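Local structure of probable glutamine-binding lipoprotein GlnH (GLNBP) (Mycobacterium tuberculosis, 6H20) at residues N142-A147 with T208-L213. The protein is a probable solute-binding lipoprotein that recognises aspartate and related amino acids and takes part in regulating protein kinase G and glutamate metabolism. Residues are numbered along the deposited sequence; the frame is centred on the assembly and turned at random.
Sequences NQRILA and TDDTIL. With ASN (asparagine), chain B.
Backbone bonds join Asn142 and Arg144 to the chain entering helix 210-219. Arg144 N donates to Thr208 O at 2.9 Å, while Asp210 N, in the first turn of the helix, donates to Asn142 O at 2.8 Å. Between these two bonds Gln143 and Asp209 form an antiparallel non-hydrogen-bonded pair, where the CA of Gln143 directs a C-H at Thr208 O. The carboxylate of Asp210 adds a third link: CG lies between its own N and carbonyl carbon (chi1 56°), which sets the carboxylate beside the Asn142 backbone, and OD1 takes a nearly straight bond from Asn142 N (3.1 Å, 171°), met from above the carboxylate plane. In this periplasmic-binding-protein fold of family 3, strand 139-148 pairs with strand 205-207, and the corner at Thr208 and Asp209, with Ile212 in the first turn of the helix, brings these three residues to the amino acid pocket. Asp209 OD2 accepts a hydrogen bond from the amino N of the bound asparagine at 2.7 Å and is also bonded to Tyr235 OH. Two waters connect the segments as well. One donates to Asp209 OD1 and, weakly, to Gln143 OE1, whose amide NE2 is bonded to Ser207 OG; the other accepts from Arg144 NH1, in the guanidinium plane, and donates to Asp210 OD2, while NH2 is bonded to Gly227 O. Apolar contact comes from Leu213, whose CD2 meets Leu146 CB at 3.7 Å while CD1 rests against the Arg144 carbonyl.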
ATOM      1  N   ASN A 142       2.905  -2.451  -9.332  1.00 15.36           N
ATOM      2  CA  ASN A 142       3.763  -1.577 -10.122  1.00 16.63           C
ATOM      3  C   ASN A 142       2.991  -0.330 -10.516  1.00 14.80           C
ATOM      4  O   ASN A 142       1.809  -0.413 -10.881  1.00 16.17           O
ATOM      5  CB  ASN A 142       4.306  -2.265 -11.374  1.00 21.99           C
ATOM      6  CG  ASN A 142       5.647  -1.694 -11.803  1.00 23.26           C
ATOM      7  OD1 ASN A 142       5.736  -0.527 -12.202  1.00 26.57           O
ATOM      8  ND2 ASN A 142       6.704  -2.512 -11.718  1.00 23.31           N
ATOM      9  N   GLN A 143       3.676   0.816 -10.463  1.00 13.71           N
ATOM     10  CA  GLN A 143       3.028   2.096 -10.746  1.00 13.38           C
ATOM     11  C   GLN A 143       2.649   2.187 -12.222  1.00 13.21           C
ATOM     12  O   GLN A 143       3.488   1.954 -13.103  1.00 15.18           O
ATOM     13  CB  GLN A 143       3.972   3.244 -10.389  1.00 14.54           C
ATOM     14  CG  GLN A 143       3.333   4.630 -10.608  1.00 14.60           C
ATOM     15  CD  GLN A 143       4.076   5.719  -9.853  1.00 14.92           C
ATOM     16  OE1 GLN A 143       4.984   5.440  -9.066  1.00 16.46           O
ATOM     17  NE2 GLN A 143       3.695   6.974 -10.098  1.00 15.73           N
ATOM     18  N   ARG A 144       1.396   2.567 -12.495  1.00 14.77           N
ATOM     19  CA  ARG A 144       0.929   2.777 -13.870  1.00 15.32           C
ATOM     20  C   ARG A 144       0.096   4.058 -13.920  1.00 13.12           C
ATOM     21  O   ARG A 144       0.140   4.887 -13.004  1.00 13.68           O
ATOM     22  CB  ARG A 144       0.199   1.535 -14.413  1.00 15.27           C
ATOM     23  CG  ARG A 144       1.107   0.298 -14.478  1.00 14.86           C
ATOM     24  CD  ARG A 144       0.432  -0.880 -15.163  1.00 16.92           C
ATOM     25  NE  ARG A 144       0.228  -0.608 -16.582  1.00 18.64           N
ATOM     26  CZ  ARG A 144      -0.541  -1.355 -17.373  1.00 22.12           C
ATOM     27  NH1 ARG A 144      -1.168  -2.414 -16.874  1.00 21.63           N
ATOM     28  NH2 ARG A 144      -0.682  -1.048 -18.658  1.00 22.52           N
ATOM     29  N   ILE A 145      -0.674   4.215 -14.995  1.00 13.66           N
ATOM     30  CA  ILE A 145      -1.452   5.426 -15.256  1.00 16.35           C
ATOM     31  C   ILE A 145      -2.924   5.058 -15.413  1.00 13.72           C
ATOM     32  O   ILE A 145      -3.257   4.061 -16.065  1.00 15.90           O
ATOM     33  CB  ILE A 145      -0.938   6.137 -16.529  1.00 16.40           C
ATOM     34  CG1 ILE A 145       0.538   6.530 -16.395  1.00 17.09           C
ATOM     35  CG2 ILE A 145      -1.802   7.351 -16.855  1.00 16.00           C
ATOM     36  CD1 ILE A 145       1.196   6.929 -17.720  1.00 20.44           C
ATOM     37  N   LEU A 146      -3.805   5.881 -14.839  1.00 13.91           N
ATOM     38  CA  LEU A 146      -5.249   5.740 -14.980  1.00 13.47           C
ATOM     39  C   LEU A 146      -5.799   6.981 -15.677  1.00 14.54           C
ATOM     40  O   LEU A 146      -5.530   8.111 -15.250  1.00 15.80           O
ATOM     41  CB  LEU A 146      -5.897   5.601 -13.595  1.00 16.44           C
ATOM     42  CG  LEU A 146      -7.422   5.486 -13.540  1.00 15.77           C
ATOM     43  CD1 LEU A 146      -7.828   4.099 -13.952  1.00 21.22           C
ATOM     44  CD2 LEU A 146      -7.919   5.787 -12.119  1.00 21.41           C
ATOM     45  N   ALA A 147      -6.558   6.782 -16.750  1.00 15.07           N
ATOM     46  CA  ALA A 147      -7.124   7.908 -17.480  1.00 16.14           C
ATOM     47  C   ALA A 147      -8.489   7.511 -18.018  1.00 15.18           C
ATOM     48  O   ALA A 147      -8.801   6.319 -18.114  1.00 15.71           O
ATOM     49  CB  ALA A 147      -6.204   8.325 -18.636  1.00 19.30           C
ATOM     50  N   THR A 208      -0.465   5.770  -9.823  1.00 13.73           N
ATOM     51  CA  THR A 208      -0.043   5.062  -8.609  1.00 13.31           C
ATOM     52  C   THR A 208      -0.021   3.571  -8.925  1.00 13.35           C
ATOM     53  O   THR A 208      -0.159   3.167 -10.090  1.00 13.56           O
ATOM     54  CB  THR A 208      -0.913   5.414  -7.390  1.00 11.87           C
ATOM     55  OG1 THR A 208      -0.342   4.833  -6.213  1.00 13.78           O
ATOM     56  CG2 THR A 208      -2.340   4.888  -7.498  1.00 14.11           C
ATOM     57  N   ASP A 209       0.140   2.759  -7.879  1.00 14.52           N
ATOM     58  CA  ASP A 209       0.188   1.309  -8.003  1.00 13.08           C
ATOM     59  C   ASP A 209      -0.988   0.795  -8.827  1.00 11.85           C
ATOM     60  O   ASP A 209      -2.133   1.190  -8.600  1.00 13.46           O
ATOM     61  CB  ASP A 209       0.048   0.688  -6.609  1.00 15.13           C
ATOM     62  CG  ASP A 209       1.023   1.240  -5.576  1.00 15.23           C
ATOM     63  OD1 ASP A 209       1.904   2.078  -5.877  1.00 13.97           O
ATOM     64  OD2 ASP A 209       0.871   0.804  -4.421  1.00 15.56           O
ATOM     65  N   ASP A 210      -0.707  -0.142  -9.744  1.00 12.97           N
ATOM     66  CA  ASP A 210      -1.780  -0.686 -10.579  1.00 14.31           C
ATOM     67  C   ASP A 210      -2.872  -1.371  -9.757  1.00 14.76           C
ATOM     68  O   ASP A 210      -4.049  -1.343 -10.144  1.00 15.21           O
ATOM     69  CB  ASP A 210      -1.230  -1.586 -11.699  1.00 14.39           C
ATOM     70  CG  ASP A 210      -0.360  -2.757 -11.213  1.00 17.59           C
ATOM     71  OD1 ASP A 210      -0.043  -2.915 -10.014  1.00 15.53           O
ATOM     72  OD2 ASP A 210       0.021  -3.557 -12.103  1.00 20.94           O
ATOM     73  N   THR A 211      -2.505  -1.954  -8.615  1.00 14.82           N
ATOM     74  CA  THR A 211      -3.469  -2.513  -7.668  1.00 13.50           C
ATOM     75  C   THR A 211      -4.474  -1.460  -7.200  1.00 14.74           C
ATOM     76  O   THR A 211      -5.692  -1.686  -7.236  1.00 16.10           O
ATOM     77  CB  THR A 211      -2.694  -3.021  -6.452  1.00 13.98           C
ATOM     78  OG1 THR A 211      -1.694  -2.050  -6.124  1.00 13.14           O
ATOM     79  CG2 THR A 211      -2.009  -4.364  -6.762  1.00 15.58           C
ATOM     80  N   ILE A 212      -3.976  -0.320  -6.709  1.00 14.18           N
ATOM     81  CA  ILE A 212      -4.849   0.773  -6.261  1.00 12.90           C
ATOM     82  C   ILE A 212      -5.687   1.287  -7.424  1.00 13.78           C
ATOM     83  O   ILE A 212      -6.904   1.525  -7.292  1.00 14.38           O
ATOM     84  CB  ILE A 212      -4.011   1.898  -5.616  1.00 13.59           C
ATOM     85  CG1 ILE A 212      -3.268   1.375  -4.389  1.00 15.40           C
ATOM     86  CG2 ILE A 212      -4.908   3.114  -5.266  1.00 15.06           C
ATOM     87  CD1 ILE A 212      -2.327   2.411  -3.782  1.00 15.21           C
ATOM     88  N   LEU A 213      -5.052   1.468  -8.586  1.00 12.88           N
ATOM     89  CA  LEU A 213      -5.784   1.955  -9.756  1.00 12.95           C
ATOM     90  C   LEU A 213      -6.911   1.007 -10.151  1.00 13.61           C
ATOM     91  O   LEU A 213      -7.989   1.460 -10.558  1.00 14.82           O
ATOM     92  CB  LEU A 213      -4.828   2.141 -10.933  1.00 15.00           C
ATOM     93  CG  LEU A 213      -3.722   3.189 -10.795  1.00 14.23           C
ATOM     94  CD1 LEU A 213      -2.931   3.254 -12.102  1.00 14.68           C
ATOM     95  CD2 LEU A 213      -4.297   4.568 -10.442  1.00 14.75           C
TER
HETATM   96  N   ASN B 401       2.389   1.947  -2.434  1.00 15.01           N
HETATM   97  CA  ASN B 401       2.621   3.385  -2.569  1.00 14.26           C
HETATM   98  C   ASN B 401       3.356   3.895  -1.343  1.00 15.65           C
HETATM   99  O   ASN B 401       3.455   5.118  -1.133  1.00 14.72           O
HETATM  100  CB  ASN B 401       1.301   4.134  -2.761  1.00 15.45           C
HETATM  101  CG  ASN B 401       0.427   4.103  -1.532  1.00 16.10           C
HETATM  102  OD1 ASN B 401       0.608   3.294  -0.627  1.00 17.19           O
HETATM  103  ND2 ASN B 401      -0.512   5.019  -1.478  1.00 15.55           N
HETATM  104  OXT ASN B 401       3.853   3.060  -0.557  1.00 15.29           O
HETATM  105  O   HOH W   1       3.015   4.182  -7.124  1.00 24.47           O
HETATM  106  O   HOH W   2      -1.419  -3.762 -14.343  1.00 32.93           O